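Local coordinates for L-lysine 6-oxidase (Marinomonas mediterranea, PDB 3WEU), which oxidises the side-chain amine of L-lysine with a cysteine tryptophylquinone cofactor, releasing hydrogen peroxide that makes it antibacterial, at residues E171-T184 / L196-L208. Sequence-based numbering, arbitrary orientation.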
ATOM      1  N   GLU A 171     -14.783  13.029 -12.091  1.00 37.26           N
ATOM      2  CA  GLU A 171     -13.606  13.392 -11.378  1.00 37.80           C
ATOM      3  C   GLU A 171     -12.831  12.125 -11.070  1.00 34.89           C
ATOM      4  O   GLU A 171     -13.278  11.255 -10.357  1.00 33.03           O
ATOM      5  CB  GLU A 171     -14.016  14.146 -10.113  1.00 39.38           C
ATOM      6  CG  GLU A 171     -12.882  14.347  -9.148  1.00 47.65           C
ATOM      7  CD  GLU A 171     -13.125  15.499  -8.194  1.00 55.65           C
ATOM      8  OE1 GLU A 171     -14.248  16.067  -8.222  1.00 57.61           O
ATOM      9  OE2 GLU A 171     -12.191  15.823  -7.429  1.00 59.37           O
ATOM     10  N   LEU A 172     -11.630  12.026 -11.612  1.00 32.67           N
ATOM     11  CA  LEU A 172     -10.782  10.867 -11.387  1.00 27.77           C
ATOM     12  C   LEU A 172     -10.190  10.884  -9.996  1.00 25.86           C
ATOM     13  O   LEU A 172      -9.833  11.939  -9.468  1.00 28.35           O
ATOM     14  CB  LEU A 172      -9.667  10.880 -12.492  1.00 29.59           C
ATOM     15  CG  LEU A 172      -9.949  10.123 -13.799  1.00 32.63           C
ATOM     16  CD1 LEU A 172     -11.386   9.652 -14.056  1.00 36.70           C
ATOM     17  CD2 LEU A 172      -9.353  10.712 -15.052  1.00 31.43           C
ATOM     18  N   LEU A 173     -10.058   9.716  -9.395  1.00 27.77           N
ATOM     19  CA  LEU A 173      -9.634   9.619  -8.013  1.00 29.59           C
ATOM     20  C   LEU A 173      -8.141   9.827  -7.748  1.00 28.39           C
ATOM     21  O   LEU A 173      -7.756  10.093  -6.636  1.00 27.33           O
ATOM     22  CB  LEU A 173     -10.067   8.267  -7.454  1.00 32.13           C
ATOM     23  CG  LEU A 173     -11.566   7.958  -7.528  1.00 36.19           C
ATOM     24  CD1 LEU A 173     -11.841   6.576  -6.897  1.00 35.48           C
ATOM     25  CD2 LEU A 173     -12.407   9.061  -6.886  1.00 36.71           C
ATOM     26  N   GLN A 174      -7.292   9.636  -8.761  1.00 27.49           N
ATOM     27  CA  GLN A 174      -5.829   9.750  -8.618  1.00 26.09           C
ATOM     28  C   GLN A 174      -5.232  10.481  -9.840  1.00 23.93           C
ATOM     29  O   GLN A 174      -5.754  10.377 -10.935  1.00 21.42           O
ATOM     30  CB  GLN A 174      -5.250   8.354  -8.571  1.00 27.58           C
ATOM     31  CG  GLN A 174      -5.669   7.538  -7.399  1.00 31.99           C
ATOM     32  CD  GLN A 174      -4.750   7.828  -6.237  1.00 39.81           C
ATOM     33  OE1 GLN A 174      -3.707   7.183  -6.075  1.00 41.67           O
ATOM     34  NE2 GLN A 174      -5.080   8.856  -5.480  1.00 47.08           N
ATOM     35  N   GLY A 175      -4.182  11.274  -9.654  1.00 22.57           N
ATOM     36  CA  GLY A 175      -3.637  12.038 -10.799  1.00 24.13           C
ATOM     37  C   GLY A 175      -4.534  13.141 -11.282  1.00 23.87           C
ATOM     38  O   GLY A 175      -5.277  13.758 -10.484  1.00 23.46           O
ATOM     39  N   SER A 176      -4.477  13.433 -12.566  1.00 21.21           N
ATOM     40  CA  SER A 176      -5.248  14.504 -13.143  1.00 23.16           C
ATOM     41  C   SER A 176      -6.755  14.224 -12.925  1.00 25.91           C
ATOM     42  O   SER A 176      -7.215  13.141 -13.191  1.00 25.57           O
ATOM     43  CB  SER A 176      -4.979  14.614 -14.647  1.00 23.34           C
ATOM     44  OG  SER A 176      -3.559  14.774 -14.914  1.00 23.48           O
ATOM     45  N   LYS A 177      -7.525  15.229 -12.502  1.00 27.10           N
ATOM     46  CA  LYS A 177      -8.917  15.011 -12.082  1.00 29.60           C
ATOM     47  C   LYS A 177      -9.955  15.017 -13.186  1.00 29.40           C
ATOM     48  O   LYS A 177     -10.918  14.192 -13.148  1.00 27.01           O
ATOM     49  CB  LYS A 177      -9.296  16.063 -11.034  1.00 35.81           C
ATOM     50  CG  LYS A 177      -8.426  15.974  -9.821  1.00 44.41           C
ATOM     51  CD  LYS A 177      -9.079  16.493  -8.553  1.00 54.92           C
ATOM     52  CE  LYS A 177      -8.383  15.857  -7.355  1.00 66.43           C
ATOM     53  NZ  LYS A 177      -7.939  16.894  -6.381  1.00 79.35           N
ATOM     54  N   HIS A 178      -9.789  15.944 -14.130  1.00 30.23           N
ATOM     55  CA  HIS A 178     -10.836  16.289 -15.123  1.00 33.37           C
ATOM     56  C   HIS A 178     -10.357  16.305 -16.519  1.00 31.47           C
ATOM     57  O   HIS A 178      -9.740  17.249 -16.946  1.00 30.89           O
ATOM     58  CB  HIS A 178     -11.469  17.652 -14.817  1.00 39.95           C
ATOM     59  CG  HIS A 178     -12.246  17.651 -13.531  1.00 48.32           C
ATOM     60  ND1 HIS A 178     -11.786  18.252 -12.371  1.00 51.04           N
ATOM     61  CD2 HIS A 178     -13.403  17.024 -13.196  1.00 56.78           C
ATOM     62  CE1 HIS A 178     -12.639  18.024 -11.391  1.00 53.59           C
ATOM     63  NE2 HIS A 178     -13.626  17.277 -11.864  1.00 55.88           N
ATOM     64  N   PHE A 179     -10.653  15.251 -17.253  1.00 27.46           N
ATOM     65  CA  PHE A 179     -10.283  15.207 -18.667  1.00 25.52           C
ATOM     66  C   PHE A 179     -11.169  16.144 -19.485  1.00 27.96           C
ATOM     67  O   PHE A 179     -12.377  16.125 -19.352  1.00 24.53           O
ATOM     68  CB  PHE A 179     -10.416  13.785 -19.228  1.00 23.55           C
ATOM     69  CG  PHE A 179     -10.157  13.736 -20.667  1.00 21.44           C
ATOM     70  CD1 PHE A 179      -8.851  13.733 -21.139  1.00 24.87           C
ATOM     71  CD2 PHE A 179     -11.185  13.848 -21.580  1.00 22.84           C
ATOM     72  CE1 PHE A 179      -8.609  13.806 -22.511  1.00 23.67           C
ATOM     73  CE2 PHE A 179     -10.956  13.927 -22.920  1.00 22.08           C
ATOM     74  CZ  PHE A 179      -9.663  13.896 -23.405  1.00 24.11           C
ATOM     75  N   GLU A 180     -10.587  16.897 -20.398  1.00 24.84           N
ATOM     76  CA  GLU A 180     -11.325  17.859 -21.189  1.00 25.33           C
ATOM     77  C   GLU A 180     -10.993  17.899 -22.666  1.00 22.46           C
ATOM     78  O   GLU A 180     -11.815  18.288 -23.454  1.00 19.40           O
ATOM     79  CB  GLU A 180     -11.086  19.265 -20.625  1.00 31.83           C
ATOM     80  CG  GLU A 180     -12.058  19.601 -19.516  1.00 43.24           C
ATOM     81  CD  GLU A 180     -11.786  20.980 -18.913  1.00 49.69           C
ATOM     82  OE1 GLU A 180     -12.739  21.636 -18.488  1.00 58.71           O
ATOM     83  OE2 GLU A 180     -10.621  21.403 -18.872  1.00 48.84           O
ATOM     84  N   SER A 181      -9.759  17.557 -23.049  1.00 19.00           N
ATOM     85  CA  SER A 181      -9.318  17.810 -24.356  1.00 17.85           C
ATOM     86  C   SER A 181      -8.199  16.828 -24.800  1.00 19.89           C
ATOM     87  O   SER A 181      -7.338  16.471 -24.015  1.00 18.06           O
ATOM     88  CB  SER A 181      -8.766  19.229 -24.456  1.00 19.14           C
ATOM     89  OG  SER A 181      -8.322  19.517 -25.772  1.00 18.07           O
ATOM     90  N   LEU A 182      -8.175  16.572 -26.083  1.00 18.72           N
ATOM     91  CA  LEU A 182      -7.073  15.868 -26.753  1.00 19.44           C
ATOM     92  C   LEU A 182      -6.085  16.789 -27.497  1.00 20.50           C
ATOM     93  O   LEU A 182      -5.055  16.363 -27.997  1.00 17.84           O
ATOM     94  CB  LEU A 182      -7.694  14.882 -27.685  1.00 19.06           C
ATOM     95  CG  LEU A 182      -7.738  13.377 -27.258  1.00 19.70           C
ATOM     96  CD1 LEU A 182      -7.316  12.852 -25.904  1.00 21.72           C
ATOM     97  CD2 LEU A 182      -8.650  12.583 -28.160  1.00 19.03           C
ATOM     98  N   GLY A 183      -6.465  18.046 -27.642  1.00 18.21           N
ATOM     99  CA  GLY A 183      -5.593  19.037 -28.191  1.00 19.82           C
ATOM    100  C   GLY A 183      -6.330  20.128 -28.931  1.00 19.97           C
ATOM    101  O   GLY A 183      -7.469  20.429 -28.607  1.00 18.06           O
ATOM    102  N   THR A 184      -5.651  20.733 -29.896  1.00 18.91           N
ATOM    103  CA  THR A 184      -6.136  21.957 -30.544  1.00 20.64           C
ATOM    104  C   THR A 184      -5.764  21.943 -32.021  1.00 19.26           C
ATOM    105  O   THR A 184      -4.621  21.630 -32.370  1.00 19.01           O
ATOM    106  CB  THR A 184      -5.489  23.196 -29.879  1.00 18.62           C
ATOM    107  OG1 THR A 184      -5.561  23.142 -28.446  1.00 18.05           O
ATOM    108  CG2 THR A 184      -6.101  24.482 -30.390  1.00 20.89           C
ATOM    109  N   LEU A 196      -1.892  20.638 -32.520  1.00 14.04           N
ATOM    110  CA  LEU A 196      -1.340  20.603 -31.218  1.00 15.77           C
ATOM    111  C   LEU A 196      -2.072  19.497 -30.494  1.00 17.32           C
ATOM    112  O   LEU A 196      -3.310  19.317 -30.672  1.00 18.33           O
ATOM    113  CB  LEU A 196      -1.551  21.946 -30.539  1.00 15.85           C
ATOM    114  CG  LEU A 196      -0.803  23.125 -31.156  1.00 16.09           C
ATOM    115  CD1 LEU A 196      -1.504  24.440 -30.977  1.00 17.05           C
ATOM    116  CD2 LEU A 196       0.519  23.279 -30.463  1.00 17.49           C
ATOM    117  N   GLY A 197      -1.332  18.742 -29.696  1.00 17.58           N
ATOM    118  CA  GLY A 197      -1.841  17.578 -28.988  1.00 17.21           C
ATOM    119  C   GLY A 197      -2.198  17.895 -27.561  1.00 17.41           C
ATOM    120  O   GLY A 197      -2.470  19.023 -27.210  1.00 16.91           O
ATOM    121  N   GLY A 198      -2.149  16.870 -26.735  1.00 17.34           N
ATOM    122  CA  GLY A 198      -2.512  16.945 -25.326  1.00 17.29           C
ATOM    123  C   GLY A 198      -1.695  17.853 -24.439  1.00 17.95           C
ATOM    124  O   GLY A 198      -0.640  18.454 -24.824  1.00 17.51           O
ATOM    125  N   TYR A 199      -2.191  17.899 -23.218  1.00 17.84           N
ATOM    126  CA  TYR A 199      -1.726  18.759 -22.205  1.00 19.14           C
ATOM    127  C   TYR A 199      -0.927  18.063 -21.107  1.00 19.61           C
ATOM    128  O   TYR A 199      -0.441  18.749 -20.199  1.00 20.09           O
ATOM    129  CB  TYR A 199      -2.911  19.486 -21.604  1.00 21.44           C
ATOM    130  CG  TYR A 199      -3.603  20.397 -22.555  1.00 21.46           C
ATOM    131  CD1 TYR A 199      -4.719  19.951 -23.302  1.00 22.06           C
ATOM    132  CD2 TYR A 199      -3.084  21.666 -22.828  1.00 22.55           C
ATOM    133  CE1 TYR A 199      -5.346  20.806 -24.209  1.00 21.98           C
ATOM    134  CE2 TYR A 199      -3.684  22.511 -23.753  1.00 23.38           C
ATOM    135  CZ  TYR A 199      -4.808  22.089 -24.439  1.00 23.72           C
ATOM    136  OH  TYR A 199      -5.416  22.939 -25.305  1.00 22.22           O
ATOM    137  N   GLY A 200      -0.757  16.752 -21.231  1.00 18.78           N
ATOM    138  CA  GLY A 200      -0.090  15.940 -20.249  1.00 18.99           C
ATOM    139  C   GLY A 200      -0.972  15.319 -19.169  1.00 20.11           C
ATOM    140  O   GLY A 200      -0.468  14.768 -18.169  1.00 23.65           O
ATOM    141  N   PHE A 201      -2.295  15.415 -19.366  1.00 21.01           N
ATOM    142  CA  PHE A 201      -3.277  14.737 -18.506  1.00 21.16           C
ATOM    143  C   PHE A 201      -2.886  13.276 -18.252  1.00 18.69           C
ATOM    144  O   PHE A 201      -2.547  12.521 -19.175  1.00 18.94           O
ATOM    145  CB  PHE A 201      -4.671  14.747 -19.187  1.00 22.14           C
ATOM    146  CG  PHE A 201      -5.732  14.037 -18.397  1.00 23.93           C
ATOM    147  CD1 PHE A 201      -5.906  12.677 -18.473  1.00 27.49           C
ATOM    148  CD2 PHE A 201      -6.550  14.785 -17.541  1.00 27.95           C
ATOM    149  CE1 PHE A 201      -6.889  12.042 -17.660  1.00 27.16           C
ATOM    150  CE2 PHE A 201      -7.497  14.159 -16.750  1.00 28.33           C
ATOM    151  CZ  PHE A 201      -7.665  12.808 -16.820  1.00 23.55           C
ATOM    152  N   ALA A 202      -2.970  12.868 -17.009  1.00 18.76           N
ATOM    153  CA  ALA A 202      -2.741  11.436 -16.660  1.00 19.36           C
ATOM    154  C   ALA A 202      -3.384  11.241 -15.287  1.00 18.65           C
ATOM    155  O   ALA A 202      -2.931  11.792 -14.267  1.00 20.81           O
ATOM    156  CB  ALA A 202      -1.257  11.108 -16.636  1.00 19.99           C
ATOM    157  N   GLY A 203      -4.498  10.504 -15.333  1.00 19.45           N
ATOM    158  CA  GLY A 203      -5.327  10.229 -14.148  1.00 21.39           C
ATOM    159  C   GLY A 203      -6.073   8.916 -14.265  1.00 19.15           C
ATOM    160  O   GLY A 203      -6.211   8.311 -15.362  1.00 18.75           O
ATOM    161  N   GLY A 204      -6.583   8.484 -13.118  1.00 23.50           N
ATOM    162  CA  GLY A 204      -7.362   7.254 -13.087  1.00 24.24           C
ATOM    163  C   GLY A 204      -7.951   6.969 -11.695  1.00 24.78           C
ATOM    164  O   GLY A 204      -7.823   7.781 -10.727  1.00 26.09           O
ATOM    165  N   ASN A 205      -8.600   5.814 -11.599  1.00 27.34           N
ATOM    166  CA  ASN A 205      -9.412   5.522 -10.401  1.00 28.10           C
ATOM    167  C   ASN A 205      -8.889   4.421  -9.540  1.00 33.27           C
ATOM    168  O   ASN A 205      -9.541   4.064  -8.590  1.00 31.15           O
ATOM    169  CB  ASN A 205     -10.855   5.273 -10.820  1.00 28.94           C
ATOM    170  CG  ASN A 205     -11.503   6.509 -11.405  1.00 27.01           C
ATOM    171  OD1 ASN A 205     -11.321   7.639 -10.899  1.00 30.71           O
ATOM    172  ND2 ASN A 205     -12.248   6.321 -12.482  1.00 27.39           N
ATOM    173  N   THR A 206      -7.674   3.937  -9.809  1.00 27.89           N
ATOM    174  CA  THR A 206      -6.977   2.996  -8.946  1.00 27.53           C
ATOM    175  C   THR A 206      -5.634   3.565  -8.539  1.00 29.95           C
ATOM    176  O   THR A 206      -5.085   4.462  -9.193  1.00 27.75           O
ATOM    177  CB  THR A 206      -6.754   1.614  -9.631  1.00 28.20           C
ATOM    178  OG1 THR A 206      -5.923   1.737 -10.801  1.00 28.02           O
ATOM    179  CG2 THR A 206      -8.084   1.066 -10.049  1.00 29.40           C
ATOM    180  N   ASP A 207      -5.105   3.050  -7.447  1.00 30.01           N
ATOM    181  CA  ASP A 207      -3.858   3.486  -6.877  1.00 38.01           C
ATOM    182  C   ASP A 207      -2.839   2.866  -7.808  1.00 43.18           C
ATOM    183  O   ASP A 207      -2.939   1.680  -8.139  1.00 45.56           O
ATOM    184  CB  ASP A 207      -3.739   2.950  -5.414  1.00 44.57           C
ATOM    185  CG  ASP A 207      -2.608   3.630  -4.596  1.00 53.55           C
ATOM    186  OD1 ASP A 207      -2.554   3.401  -3.354  1.00 53.33           O
ATOM    187  OD2 ASP A 207      -1.779   4.400  -5.164  1.00 53.96           O
ATOM    188  N   LEU A 208      -1.894   3.658  -8.313  1.00 41.34           N
ATOM    189  CA  LEU A 208      -0.738   3.043  -9.021  1.00 44.47           C
ATOM    190  C   LEU A 208       0.198   2.325  -8.000  1.00 57.17           C
ATOM    191  O   LEU A 208       0.987   1.451  -8.402  1.00 61.54           O
ATOM    192  CB  LEU A 208       0.047   4.099  -9.822  1.00 36.86           C
ATOM    193  CG  LEU A 208      -0.714   4.831 -10.900  1.00 33.80           C
ATOM    194  CD1 LEU A 208       0.121   5.933 -11.554  1.00 39.60           C
ATOM    195  CD2 LEU A 208      -1.185   3.830 -11.953  1.00 33.92           C
TER
HETATM  196  O   HOH W   1      -3.253  14.321 -27.867  1.00 15.38           O
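Phe-201 is clasped between two methylenes, one from each of two residues: Ser-176 CB sits over one face, 3.6 Å from the centroid of the Phe-201 ring, and Phe-179 CB covers the opposite face, both as CH-pi contacts. With CG anti to the backbone N (chi1 178°), Phe-201 reaches into the bend of 171-184, where Leu-172 CD2 meets the ring edge in plane. The Phe-179 ring turns its own edge to the same face that its CB covers, a T-shaped pair with planes at 87°. A flat ring suits this slot: two faces for methylenes, a rim for a methyl. Ser-176 is small enough to lie against the ring while its OG accepts an almost straight bond from Ala-202 N (2.9 Å); its backbone N returns one to Ala-202 O.

Two short antiparallel ladders flank this cluster, their registers two residues apart. One joins 174-175 to 202-204, the middle strand of a three-stranded sheet, and contains a classic beta bulge, with Leu-173 and Gln-174 both opposite Gly-204. The next residue, Asn-205, holds the bulged strand: its OD1 takes the Leu-173 N-H in the carbonyl plane at 2.9 Å, while Asp-216 binds its ND2, which should fix the amide's rotation. Gly-175 and Gly-203 approach to 4.2 Å between CA atoms; Ala-202 O and Ser-176 O, respectively, crowd the places a CB would take, and Gly-175 also has a positive phi (69°).

In the other ladder, part of the large mixed sheet, Thr-184 pairs with Leu-196. Gly-183 suits the turn into it, Leu-196 O lying where a CB would be. An ST turn links Gly-183 N to Ser-181 OG, which lies in plane at the Tyr-199 ring edge, and Glu-152 gathers the hydroxyls of Ser-181, Thr-184 and Tyr-199.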